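Local coordinates for protein endo-arabinase (PDB 5C0P) that probably hydrolyses O-glycosidic bonds in the breakdown of L-arabinan, as a magnesium-binding member of glycosyl hydrolase family 43, at residues 26-31 / 275-280; 231-236 / 253-258; 178-183 / 242-247; 216-221 / 235-240. All blocks are in the same frame, centred on the assembly; numbering follows the deposited sequence.

Contact 1. Residues 26-31 / 275-280. With GOL (glycerol), chain I.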
loop_
_atom_site.group_PDB
_atom_site.type_symbol
_atom_site.label_atom_id
_atom_site.label_comp_id
_atom_site.label_asym_id
_atom_site.label_seq_id
_atom_site.Cartn_x
_atom_site.Cartn_y
_atom_site.Cartn_z
ATOM N N LEU A 26 14.008 4.396 -2.717
ATOM C CA LEU A 26 12.781 3.859 -3.279
ATOM C C LEU A 26 11.599 4.504 -2.570
ATOM O O LEU A 26 11.757 5.114 -1.508
ATOM C CB LEU A 26 12.741 2.328 -3.146
ATOM C CG LEU A 26 13.126 1.727 -1.782
ATOM C CD1 LEU A 26 11.930 1.666 -0.842
ATOM C CD2 LEU A 26 13.749 0.335 -1.944
ATOM N N ARG A 27 10.435 4.394 -3.190
ATOM C CA ARG A 27 9.193 4.922 -2.647
ATOM C C ARG A 27 8.308 3.778 -2.189
ATOM O O ARG A 27 8.485 2.633 -2.611
ATOM C CB ARG A 27 8.444 5.704 -3.728
ATOM C CG ARG A 27 9.161 6.947 -4.219
ATOM C CD ARG A 27 8.346 7.657 -5.308
ATOM N NE ARG A 27 7.054 8.123 -4.804
ATOM C CZ ARG A 27 6.886 9.271 -4.160
ATOM N NH1 ARG A 27 7.924 10.077 -3.949
ATOM N NH2 ARG A 27 5.680 9.619 -3.732
ATOM N N ASP A 28 7.348 4.106 -1.327
ATOM C CA ASP A 28 6.244 3.203 -0.996
ATOM C C ASP A 28 6.671 1.830 -0.472
ATOM O O ASP A 28 6.149 0.812 -0.933
ATOM C CB ASP A 28 5.349 3.030 -2.237
ATOM C CG ASP A 28 5.028 4.368 -2.916
ATOM O OD1 ASP A 28 4.772 5.364 -2.213
ATOM O OD2 ASP A 28 5.046 4.436 -4.163
ATOM N N PRO A 29 7.608 1.787 0.496
ATOM C CA PRO A 29 8.159 0.478 0.877
ATOM C C PRO A 29 7.221 -0.383 1.718
ATOM O O PRO A 29 6.833 -0.032 2.839
ATOM C CB PRO A 29 9.397 0.851 1.695
ATOM C CG PRO A 29 9.029 2.153 2.331
ATOM C CD PRO A 29 8.194 2.881 1.298
ATOM N N PHE A 30 6.858 -1.519 1.143
ATOM C CA PHE A 30 6.031 -2.508 1.817
ATOM C C PHE A 30 6.938 -3.661 2.230
ATOM O O PHE A 30 7.638 -4.232 1.397
ATOM C CB PHE A 30 4.953 -3.004 0.853
ATOM C CG PHE A 30 3.964 -3.954 1.474
ATOM C CD1 PHE A 30 4.309 -5.284 1.704
ATOM C CD2 PHE A 30 2.688 -3.531 1.817
ATOM C CE1 PHE A 30 3.408 -6.170 2.273
ATOM C CE2 PHE A 30 1.773 -4.416 2.382
ATOM C CZ PHE A 30 2.135 -5.736 2.613
ATOM N N ILE A 31 6.918 -4.012 3.513
ATOM C CA ILE A 31 7.753 -5.105 4.016
ATOM C C ILE A 31 6.927 -6.377 4.171
ATOM O O ILE A 31 5.966 -6.418 4.954
ATOM C CB ILE A 31 8.342 -4.761 5.394
ATOM C CG1 ILE A 31 9.166 -3.470 5.336
ATOM C CG2 ILE A 31 9.172 -5.947 5.924
ATOM C CD1 ILE A 31 10.325 -3.529 4.337
ATOM N N SER A 275 6.603 1.068 8.195
ATOM C CA SER A 275 7.501 1.266 7.059
ATOM C C SER A 275 6.882 2.280 6.103
ATOM O O SER A 275 5.718 2.133 5.694
ATOM C CB SER A 275 7.725 -0.069 6.337
ATOM O OG SER A 275 8.483 0.095 5.143
ATOM N N TYR A 276 7.656 3.301 5.736
ATOM C CA TYR A 276 7.199 4.327 4.797
ATOM C C TYR A 276 8.412 4.967 4.156
ATOM O O TYR A 276 9.526 4.682 4.557
ATOM C CB TYR A 276 6.336 5.383 5.499
ATOM C CG TYR A 276 7.013 6.241 6.549
ATOM C CD1 TYR A 276 7.464 7.523 6.250
ATOM C CD2 TYR A 276 7.143 5.789 7.855
ATOM C CE1 TYR A 276 8.049 8.326 7.227
ATOM C CE2 TYR A 276 7.727 6.582 8.840
ATOM C CZ TYR A 276 8.181 7.841 8.513
ATOM O OH TYR A 276 8.754 8.625 9.499
ATOM N N HIS A 277 8.221 5.842 3.170
ATOM C CA HIS A 277 9.387 6.532 2.619
ATOM C C HIS A 277 9.403 7.987 3.039
ATOM O O HIS A 277 8.353 8.579 3.272
ATOM C CB HIS A 277 9.465 6.417 1.087
ATOM C CG HIS A 277 8.464 7.267 0.364
ATOM N ND1 HIS A 277 7.316 6.751 -0.191
ATOM C CD2 HIS A 277 8.431 8.601 0.125
ATOM C CE1 HIS A 277 6.620 7.726 -0.752
ATOM N NE2 HIS A 277 7.277 8.863 -0.564
ATOM N N ALA A 278 10.597 8.557 3.146
ATOM C CA ALA A 278 10.757 9.985 3.395
ATOM C C ALA A 278 12.098 10.413 2.829
ATOM O O ALA A 278 13.001 9.593 2.697
ATOM C CB ALA A 278 10.702 10.274 4.890
ATOM N N PRO A 279 12.233 11.690 2.439
ATOM C CA PRO A 279 11.170 12.664 2.208
ATOM C C PRO A 279 10.466 12.245 0.920
ATOM O O PRO A 279 10.659 11.108 0.464
ATOM C CB PRO A 279 11.942 13.971 2.001
ATOM C CG PRO A 279 13.221 13.537 1.392
ATOM C CD PRO A 279 13.548 12.209 2.034
ATOM N N ASN A 280 9.675 13.133 0.329
ATOM C CA ASN A 280 8.808 12.711 -0.767
ATOM C C ASN A 280 9.353 13.038 -2.158
ATOM O O ASN A 280 8.673 12.848 -3.162
ATOM C CB ASN A 280 7.399 13.279 -0.586
ATOM C CG ASN A 280 6.382 12.606 -1.488
ATOM O OD1 ASN A 280 6.369 11.374 -1.623
ATOM N ND2 ASN A 280 5.536 13.410 -2.134
HETATM C C1 GOL I . 7.412 6.618 13.772
HETATM C C2 GOL I . 6.124 7.388 13.501
HETATM O O2 GOL I . 5.025 6.509 13.574
HETATM C C3 GOL I . 6.172 8.005 12.111
HETATM O O3 GOL I . 7.116 9.051 12.103
#
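Both ring nitrogens of H277 are used, one to each side of the contact. The backbone N of D28 donates to ND1 of H277 over 2.9 Å, almost straight at 174° but tilted from the ring plane. NE2 of H277 donates to OD1 of N280 at 2.9 Å, lying in the plane of the ring and of the amide carbonyl. These two bonds fix the rotation of the imidazole. The same OD1 of N280 takes a second bond, 2.8 Å, from NH2 of R27, while NH1 of R27 reaches the backbone O of N280 at 3.0 Å. R27 thus grips N280 end-on, and its chain, bent at chi3 (62°), brings one guanidinium face over NE2 of H277; E284 supplies a salt bridge to NH1. OG of S275 donates to O of P29 at 2.8 Å, from above the carbonyl plane.

In the five-bladed beta-propeller of this family the contact joins the first sheet to the last. It borders a pocket: D28 lies beside the magnesium ligand H261, and D28 and R27 both hydrogen-bond a Tris molecule, probably from the crystallisation liquor.

CB of R27 makes a CH-pi contact over the H277 ring, 4.2 Å from its centroid. The P29 ring packs on the backbone, its CG 3.4 Å from O of Y276. A glycerol, probably from crystallisation, donates from O3 to OH of Y276, whose stronger partner is D257.

Contact 2. Residues 231-236 / 253-258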
loop_
_atom_site.group_PDB
_atom_site.type_symbol
_atom_site.label_atom_id
_atom_site.label_comp_id
_atom_site.label_asym_id
_atom_site.label_seq_id
_atom_site.Cartn_x
_atom_site.Cartn_y
_atom_site.Cartn_z
ATOM N N TYR A 231 4.078 15.855 2.380
ATOM C CA TYR A 231 3.427 14.564 2.287
ATOM C C TYR A 231 3.409 14.014 3.702
ATOM O O TYR A 231 4.331 14.287 4.490
ATOM C CB TYR A 231 4.268 13.668 1.394
ATOM C CG TYR A 231 3.608 12.415 0.861
ATOM C CD1 TYR A 231 2.352 12.448 0.268
ATOM C CD2 TYR A 231 4.284 11.199 0.903
ATOM C CE1 TYR A 231 1.778 11.281 -0.253
ATOM C CE2 TYR A 231 3.732 10.041 0.382
ATOM C CZ TYR A 231 2.479 10.084 -0.181
ATOM O OH TYR A 231 1.945 8.931 -0.706
ATOM N N ALA A 232 2.377 13.253 4.044
ATOM C CA ALA A 232 2.231 12.800 5.423
ATOM C C ALA A 232 1.401 11.548 5.534
ATOM O O ALA A 232 0.720 11.141 4.581
ATOM C CB ALA A 232 1.612 13.904 6.280
ATOM N N ILE A 233 1.472 10.945 6.719
ATOM C CA ILE A 233 0.664 9.788 7.074
ATOM C C ILE A 233 -0.437 10.259 8.008
ATOM O O ILE A 233 -0.161 10.890 9.050
ATOM C CB ILE A 233 1.502 8.742 7.831
ATOM C CG1 ILE A 233 2.773 8.394 7.043
ATOM C CG2 ILE A 233 0.658 7.502 8.125
ATOM C CD1 ILE A 233 3.827 7.678 7.891
ATOM N N GLY A 234 -1.681 9.985 7.625
ATOM C CA GLY A 234 -2.811 10.248 8.494
ATOM C C GLY A 234 -3.376 8.934 8.990
ATOM O O GLY A 234 -3.077 7.856 8.440
ATOM N N GLN A 235 -4.168 9.002 10.050
ATOM C CA GLN A 235 -4.840 7.806 10.533
ATOM C C GLN A 235 -6.316 8.085 10.762
ATOM O O GLN A 235 -6.714 9.224 11.021
ATOM C CB GLN A 235 -4.181 7.270 11.814
ATOM C CG GLN A 235 -4.342 8.154 13.036
ATOM C CD GLN A 235 -3.677 7.564 14.270
ATOM O OE1 GLN A 235 -3.648 6.341 14.455
ATOM N NE2 GLN A 235 -3.137 8.430 15.120
ATOM N N ALA A 236 -7.118 7.036 10.627
ATOM C CA ALA A 236 -8.545 7.101 10.908
ATOM C C ALA A 236 -8.924 5.854 11.673
ATOM O O ALA A 236 -8.296 4.807 11.508
ATOM C CB ALA A 236 -9.343 7.197 9.622
ATOM N N THR A 253 -1.260 14.521 11.790
ATOM C CA THR A 253 -0.530 13.483 11.073
ATOM C C THR A 253 0.433 12.770 12.015
ATOM O O THR A 253 0.793 13.304 13.066
ATOM C CB THR A 253 0.242 14.042 9.858
ATOM O OG1 THR A 253 1.238 14.971 10.294
ATOM C CG2 THR A 253 -0.707 14.748 8.903
ATOM N N LEU A 254 0.841 11.562 11.643
ATOM C CA LEU A 254 1.792 10.812 12.458
ATOM C C LEU A 254 3.178 11.438 12.403
ATOM O O LEU A 254 3.972 11.284 13.329
ATOM C CB LEU A 254 1.894 9.367 11.979
ATOM C CG LEU A 254 0.937 8.315 12.534
ATOM C CD1 LEU A 254 -0.500 8.658 12.242
ATOM C CD2 LEU A 254 1.289 6.960 11.964
ATOM N N ASN A 255 3.471 12.127 11.302
ATOM C CA ASN A 255 4.843 12.511 10.983
ATOM C C ASN A 255 4.950 13.906 10.379
ATOM O O ASN A 255 3.967 14.432 9.846
ATOM C CB ASN A 255 5.446 11.487 10.015
ATOM C CG ASN A 255 4.678 11.403 8.703
ATOM O OD1 ASN A 255 3.444 11.507 8.672
ATOM N ND2 ASN A 255 5.406 11.225 7.610
ATOM N N SER A 256 6.145 14.491 10.457
ATOM C CA SER A 256 6.417 15.803 9.893
ATOM C C SER A 256 7.670 15.778 9.039
ATOM O O SER A 256 8.286 16.819 8.799
ATOM C CB SER A 256 6.578 16.837 11.003
ATOM O OG SER A 256 5.340 17.070 11.647
ATOM N N ASP A 257 8.042 14.590 8.572
ATOM C CA ASP A 257 9.261 14.434 7.791
ATOM C C ASP A 257 9.046 14.333 6.273
ATOM O O ASP A 257 9.941 13.883 5.553
ATOM C CB ASP A 257 10.067 13.227 8.294
ATOM C CG ASP A 257 9.278 11.939 8.269
ATOM O OD1 ASP A 257 8.140 11.942 7.759
ATOM O OD2 ASP A 257 9.818 10.914 8.752
ATOM N N ASP A 258 7.878 14.774 5.799
ATOM C CA ASP A 258 7.548 14.760 4.369
ATOM C C ASP A 258 7.532 13.327 3.854
ATOM O O ASP A 258 7.825 13.069 2.691
ATOM C CB ASP A 258 8.543 15.633 3.571
ATOM C CG ASP A 258 8.101 15.888 2.139
ATOM O OD1 ASP A 258 6.904 16.145 1.926
ATOM O OD2 ASP A 258 8.964 15.847 1.222
HETATM O O HOH W 1 5.176 14.804 7.001
#
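N255 stands across I233 at about a right angle, its amide turned so that OD1 meets the strand backbone. The N of I233 donates to OD1 of N255 over 2.8 Å, in the carbonyl plane and on a lone pair. Placing CG between the backbone N and carbonyl carbon (chi1 61°) points OD1 at that N-H, and ND2, bonded to OD1 of D257 at 2.8 Å and also to G259, keeps the amide from flipping. L254 crosses I233 obliquely: its N donates to O of I233, its CD2 lies 3.9 Å from CG2 of I233, and its CD1 lies across the extended chain of Q235, whose OE1 is held by the N of F298. CB of A232 packs on CG2 of T253. OD1 of D258 accepts from N of Y231 at 2.9 Å, while the hydroxyl of Y231 bonds D205. Water 1 donates to O of Y231 at 2.7 Å and to O of N255, and accepts from N of D258. Side chains of N255 and D258, with the backbone N of L254, take up strand-edge groups much as a neighbouring strand would, in the loop leading from the fourth propeller blade to the last, near the magnesium ligand H261.

Contact 3. Residues 178-183 / 242-247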
loop_
_atom_site.group_PDB
_atom_site.type_symbol
_atom_site.label_atom_id
_atom_site.label_comp_id
_atom_site.label_asym_id
_atom_site.label_seq_id
_atom_site.Cartn_x
_atom_site.Cartn_y
_atom_site.Cartn_z
ATOM N N ASP A 178 -20.403 -4.192 -4.863
ATOM C CA ASP A 178 -19.889 -2.956 -5.430
ATOM C C ASP A 178 -18.869 -2.341 -4.492
ATOM O O ASP A 178 -18.890 -2.602 -3.290
ATOM C CB ASP A 178 -21.028 -1.962 -5.660
ATOM C CG ASP A 178 -21.984 -2.406 -6.749
ATOM O OD1 ASP A 178 -21.602 -3.255 -7.578
ATOM O OD2 ASP A 178 -23.119 -1.895 -6.773
ATOM N N PRO A 179 -17.955 -1.526 -5.034
ATOM C CA PRO A 179 -17.031 -0.808 -4.147
ATOM C C PRO A 179 -17.814 0.115 -3.213
ATOM O O PRO A 179 -18.859 0.644 -3.611
ATOM C CB PRO A 179 -16.191 0.038 -5.113
ATOM C CG PRO A 179 -16.384 -0.575 -6.460
ATOM C CD PRO A 179 -17.738 -1.216 -6.460
ATOM N N TYR A 180 -17.328 0.276 -1.986
ATOM C CA TYR A 180 -17.998 1.114 -1.006
ATOM C C TYR A 180 -17.099 2.291 -0.632
ATOM O O TYR A 180 -15.967 2.100 -0.216
ATOM C CB TYR A 180 -18.384 0.289 0.234
ATOM C CG TYR A 180 -19.403 0.984 1.096
ATOM C CD1 TYR A 180 -19.014 1.929 2.037
ATOM C CD2 TYR A 180 -20.757 0.725 0.946
ATOM C CE1 TYR A 180 -19.944 2.582 2.814
ATOM C CE2 TYR A 180 -21.700 1.377 1.720
ATOM C CZ TYR A 180 -21.283 2.306 2.649
ATOM O OH TYR A 180 -22.215 2.955 3.417
ATOM N N LEU A 181 -17.600 3.512 -0.810
ATOM C CA LEU A 181 -16.827 4.711 -0.495
ATOM C C LEU A 181 -16.686 4.884 1.009
ATOM O O LEU A 181 -17.680 5.017 1.721
ATOM C CB LEU A 181 -17.486 5.951 -1.114
ATOM C CG LEU A 181 -16.835 7.299 -0.769
ATOM C CD1 LEU A 181 -15.466 7.399 -1.385
ATOM C CD2 LEU A 181 -17.700 8.439 -1.272
ATOM N N LEU A 182 -15.443 4.874 1.477
ATOM C CA LEU A 182 -15.143 5.009 2.904
ATOM C C LEU A 182 -15.108 6.468 3.353
ATOM O O LEU A 182 -15.729 6.838 4.355
ATOM C CB LEU A 182 -13.808 4.332 3.221
ATOM C CG LEU A 182 -13.765 2.838 2.882
ATOM C CD1 LEU A 182 -12.504 2.210 3.435
ATOM C CD2 LEU A 182 -14.981 2.108 3.412
ATOM N N PHE A 183 -14.377 7.286 2.605
ATOM C CA PHE A 183 -14.290 8.718 2.884
ATOM C C PHE A 183 -13.575 9.418 1.756
ATOM O O PHE A 183 -12.959 8.765 0.906
ATOM C CB PHE A 183 -13.585 9.012 4.224
ATOM C CG PHE A 183 -12.188 8.455 4.337
ATOM C CD1 PHE A 183 -11.092 9.155 3.839
ATOM C CD2 PHE A 183 -11.970 7.256 4.990
ATOM C CE1 PHE A 183 -9.806 8.647 3.970
ATOM C CE2 PHE A 183 -10.690 6.744 5.135
ATOM C CZ PHE A 183 -9.608 7.438 4.621
ATOM N N ASN A 242 -16.076 -2.255 11.767
ATOM C CA ASN A 242 -16.575 -2.450 10.413
ATOM C C ASN A 242 -15.596 -1.843 9.409
ATOM O O ASN A 242 -15.216 -0.683 9.536
ATOM C CB ASN A 242 -17.942 -1.761 10.306
ATOM C CG ASN A 242 -18.731 -2.161 9.068
ATOM O OD1 ASN A 242 -18.175 -2.601 8.066
ATOM N ND2 ASN A 242 -20.052 -1.964 9.122
ATOM N N VAL A 243 -15.192 -2.612 8.397
ATOM C CA VAL A 243 -14.320 -2.069 7.357
ATOM C C VAL A 243 -14.965 -0.860 6.677
ATOM O O VAL A 243 -14.270 0.054 6.220
ATOM C CB VAL A 243 -13.971 -3.154 6.315
ATOM C CG1 VAL A 243 -13.193 -2.567 5.148
ATOM C CG2 VAL A 243 -13.140 -4.254 6.963
ATOM N N LEU A 244 -16.294 -0.848 6.633
ATOM C CA LEU A 244 -17.013 0.225 5.952
ATOM C C LEU A 244 -17.129 1.508 6.778
ATOM O O LEU A 244 -17.549 2.550 6.260
ATOM C CB LEU A 244 -18.397 -0.259 5.510
ATOM C CG LEU A 244 -18.392 -1.516 4.648
ATOM C CD1 LEU A 244 -19.809 -1.829 4.150
ATOM C CD2 LEU A 244 -17.428 -1.352 3.474
ATOM N N GLY A 245 -16.757 1.441 8.050
ATOM C CA GLY A 245 -16.769 2.620 8.904
ATOM C C GLY A 245 -17.865 2.602 9.960
ATOM O O GLY A 245 -18.335 1.531 10.350
ATOM N N PRO A 246 -18.276 3.784 10.452
ATOM C CA PRO A 246 -17.744 5.090 10.036
ATOM C C PRO A 246 -16.297 5.306 10.469
ATOM O O PRO A 246 -15.861 4.890 11.551
ATOM C CB PRO A 246 -18.666 6.082 10.747
ATOM C CG PRO A 246 -19.146 5.347 11.961
ATOM C CD PRO A 246 -19.292 3.910 11.511
ATOM N N TRP A 247 -15.541 5.934 9.578
ATOM C CA TRP A 247 -14.151 6.246 9.841
ATOM C C TRP A 247 -14.027 7.654 10.423
ATOM O O TRP A 247 -14.552 8.622 9.868
ATOM C CB TRP A 247 -13.360 6.113 8.542
ATOM C CG TRP A 247 -13.247 4.693 8.098
ATOM C CD1 TRP A 247 -14.026 4.048 7.175
ATOM C CD2 TRP A 247 -12.310 3.730 8.579
ATOM N NE1 TRP A 247 -13.624 2.737 7.056
ATOM C CE2 TRP A 247 -12.566 2.520 7.906
ATOM C CE3 TRP A 247 -11.277 3.773 9.519
ATOM C CZ2 TRP A 247 -11.814 1.365 8.131
ATOM C CZ3 TRP A 247 -10.534 2.622 9.748
ATOM C CH2 TRP A 247 -10.804 1.438 9.056
HETATM O O HOH W 2 -16.852 6.463 7.007
#
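Water 2 is gripped by L182 and W247 together: it donates to O of L182 at 2.9 Å and accepts from N of W247 at the same length, the polar bridge of an otherwise apolar meeting. The indole of W247 is itself held, NE1 donating to O of V243 over 2.9 Å, in the ring plane although above the plane of the carbonyl. L182 lies alongside this indole, pointing the same way, with CD1 3.8 Å from NE1 of W247, and its other methyl, CD2, rests on O of V243. F183 turns its ring edge toward the five-membered ring of W247 in an offset edge-to-face pair, planes 64° apart. Y180, its ring swung opposite the backbone N (chi1 -164°), offers a ring face to L244, whose CD1 stands 4.2 Å from the centroid, nearly over the centre.

The loop itself is a type I beta turn from N242 to G245. It opens with an Asx turn, OD1 of N242 accepting from N of L244 at 2.9 Å, and a cis peptide precedes P246. Replacing W247 by an alanine would probably leave O of V243 without its indole donor and open a gap beside L182 and F183. The indole also packs on M219 and A236, so the contact ties the third and fourth propeller sheets chiefly by hydrophobic and aromatic surfaces, with a single water carrying the polar link.

Contact 4. Residues 216-221 / 235-240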
loop_
_atom_site.group_PDB
_atom_site.type_symbol
_atom_site.label_atom_id
_atom_site.label_comp_id
_atom_site.label_asym_id
_atom_site.label_seq_id
_atom_site.Cartn_x
_atom_site.Cartn_y
_atom_site.Cartn_z
ATOM N N LYS A 216 -11.294 -3.128 16.947
ATOM C CA LYS A 216 -11.321 -1.816 16.306
ATOM C C LYS A 216 -10.271 -1.742 15.201
ATOM O O LYS A 216 -9.256 -2.442 15.241
ATOM C CB LYS A 216 -11.144 -0.699 17.333
ATOM C CG LYS A 216 -12.260 -0.716 18.355
ATOM C CD LYS A 216 -12.158 0.430 19.346
ATOM C CE LYS A 216 -13.310 0.351 20.348
ATOM N NZ LYS A 216 -13.283 1.477 21.313
ATOM N N LEU A 217 -10.537 -0.912 14.200
ATOM C CA LEU A 217 -9.652 -0.803 13.049
ATOM C C LEU A 217 -9.013 0.565 12.975
ATOM O O LEU A 217 -9.668 1.588 13.215
ATOM C CB LEU A 217 -10.417 -1.046 11.746
ATOM C CG LEU A 217 -11.308 -2.279 11.678
ATOM C CD1 LEU A 217 -12.020 -2.319 10.335
ATOM C CD2 LEU A 217 -10.471 -3.517 11.888
ATOM N N ILE A 218 -7.719 0.573 12.668
ATOM C CA ILE A 218 -7.041 1.801 12.289
ATOM C C ILE A 218 -6.692 1.735 10.807
ATOM O O ILE A 218 -6.161 0.721 10.328
ATOM C CB ILE A 218 -5.748 1.999 13.097
ATOM C CG1 ILE A 218 -6.043 1.958 14.594
ATOM C CG2 ILE A 218 -5.072 3.322 12.721
ATOM C CD1 ILE A 218 -4.787 2.007 15.463
HETATM N N MSE A 219 -6.981 2.809 10.080
HETATM C CA MSE A 219 -6.492 2.918 8.711
HETATM C C MSE A 219 -5.421 3.974 8.635
HETATM O O MSE A 219 -5.580 5.083 9.148
HETATM C CB MSE A 219 -7.586 3.241 7.695
HETATM C CG MSE A 219 -7.038 3.223 6.251
HETATM SE SE MSE A 219 -8.314 3.868 5.013
HETATM C CE MSE A 219 -9.435 2.285 5.024
ATOM N N LEU A 220 -4.307 3.610 8.019
ATOM C CA LEU A 220 -3.308 4.592 7.633
ATOM C C LEU A 220 -3.518 4.936 6.168
ATOM O O LEU A 220 -3.948 4.095 5.365
ATOM C CB LEU A 220 -1.898 4.040 7.832
ATOM C CG LEU A 220 -1.548 3.650 9.268
ATOM C CD1 LEU A 220 -0.130 3.092 9.303
ATOM C CD2 LEU A 220 -1.681 4.837 10.208
ATOM N N TRP A 221 -3.226 6.181 5.817
ATOM C CA TRP A 221 -3.282 6.614 4.430
ATOM C C TRP A 221 -2.486 7.898 4.299
ATOM O O TRP A 221 -2.115 8.500 5.305
ATOM C CB TRP A 221 -4.737 6.799 3.970
ATOM C CG TRP A 221 -5.508 7.860 4.703
ATOM C CD1 TRP A 221 -5.994 7.798 5.975
ATOM C CD2 TRP A 221 -5.908 9.129 4.179
ATOM N NE1 TRP A 221 -6.662 8.966 6.285
ATOM C CE2 TRP A 221 -6.621 9.795 5.194
ATOM C CE3 TRP A 221 -5.722 9.763 2.948
ATOM C CZ2 TRP A 221 -7.151 11.081 5.010
ATOM C CZ3 TRP A 221 -6.246 11.036 2.768
ATOM C CH2 TRP A 221 -6.957 11.678 3.792
ATOM N N GLN A 235 -4.168 9.002 10.050
ATOM C CA GLN A 235 -4.840 7.806 10.533
ATOM C C GLN A 235 -6.316 8.085 10.762
ATOM O O GLN A 235 -6.714 9.224 11.021
ATOM C CB GLN A 235 -4.181 7.270 11.814
ATOM C CG GLN A 235 -4.342 8.154 13.036
ATOM C CD GLN A 235 -3.677 7.564 14.270
ATOM O OE1 GLN A 235 -3.648 6.341 14.455
ATOM N NE2 GLN A 235 -3.137 8.430 15.120
ATOM N N ALA A 236 -7.118 7.036 10.627
ATOM C CA ALA A 236 -8.545 7.101 10.908
ATOM C C ALA A 236 -8.924 5.854 11.673
ATOM O O ALA A 236 -8.296 4.807 11.508
ATOM C CB ALA A 236 -9.343 7.197 9.622
ATOM N N VAL A 237 -9.940 5.959 12.519
ATOM C CA VAL A 237 -10.336 4.838 13.355
ATOM C C VAL A 237 -11.775 4.437 13.043
ATOM O O VAL A 237 -12.647 5.293 12.893
ATOM C CB VAL A 237 -10.209 5.186 14.856
ATOM C CG1 VAL A 237 -10.801 4.080 15.723
ATOM C CG2 VAL A 237 -8.741 5.421 15.222
ATOM N N SER A 238 -12.005 3.133 12.906
ATOM C CA SER A 238 -13.362 2.599 12.856
ATOM C C SER A 238 -13.610 1.820 14.140
ATOM O O SER A 238 -13.239 0.646 14.251
ATOM C CB SER A 238 -13.562 1.702 11.638
ATOM O OG SER A 238 -14.884 1.178 11.620
ATOM N N ALA A 239 -14.237 2.486 15.106
ATOM C CA ALA A 239 -14.486 1.913 16.428
ATOM C C ALA A 239 -15.497 0.782 16.358
ATOM O O ALA A 239 -15.562 -0.062 17.255
ATOM C CB ALA A 239 -14.971 2.989 17.373
ATOM N N SER A 240 -16.280 0.770 15.283
ATOM C CA SER A 240 -17.312 -0.245 15.101
ATOM C C SER A 240 -16.707 -1.594 14.734
ATOM O O SER A 240 -17.381 -2.618 14.805
ATOM C CB SER A 240 -18.257 0.181 13.980
ATOM O OG SER A 240 -17.581 0.155 12.735
#
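Strands 217-221 and 235-238 run antiparallel, their axes 4.6 Å apart at 156°, with L217–S238 and M219–A236 as hydrogen-bonded pairs and I218–V237 and L220–Q235 as non-hydrogen-bonded ones. N of M219 donates to O of A236 at 2.8 Å, and N of S238 to O of L217 at 2.8 Å; the return bonds complete both pairs. On one face I218 lies beside the Q235 chain, its CG2 3.8 Å from OE1, an oxygen bonded to N of F298, while CD2 of L220 crosses over CB of Q235 at 3.8 Å. V237 follows, its CG2 4.4 Å from CG1 of I218. The other face carries L217, selenomethionine M219, A236 and S238. M219, with CG anti to N (chi1 -175°), leads away from A236 to pack on L182 and F183. K216 runs out extended beyond CG, which lies 3.5 Å from O of A239. A glycine in place of K216 would strip the aliphatic cover from A239 and is likely to leave the hairpin's open end less closely packed. The hydroxyl of S238 hydrogen-bonds O of N242. The backbone bonds therefore set the register of this propeller-blade hairpin, and its apolar side chains largely serve neighbours on either face.

In the fold
From the N terminus, residues 26-31 meet 275-280 only after almost the whole chain has passed, so contact 1 closes the longest loop, encloses the other three and joins the first sheet to the last. Within it, contact 3 closes the loop from 178-183 to 242-247, between the third and fourth sheets. That loop holds contact 4, the 216-221/235-240 hairpin, whose M219 and S238 meet L182 and W247 of contact 3. Contact 2 starts on the strand where contact 4 ends, sharing Q235 and A236, and crosses contact 3 as its partner 253-258 lies beyond 247. Its D257 and D258 then hydrogen-bond Y276 and N280 of contact 1, linking fourth and last sheets.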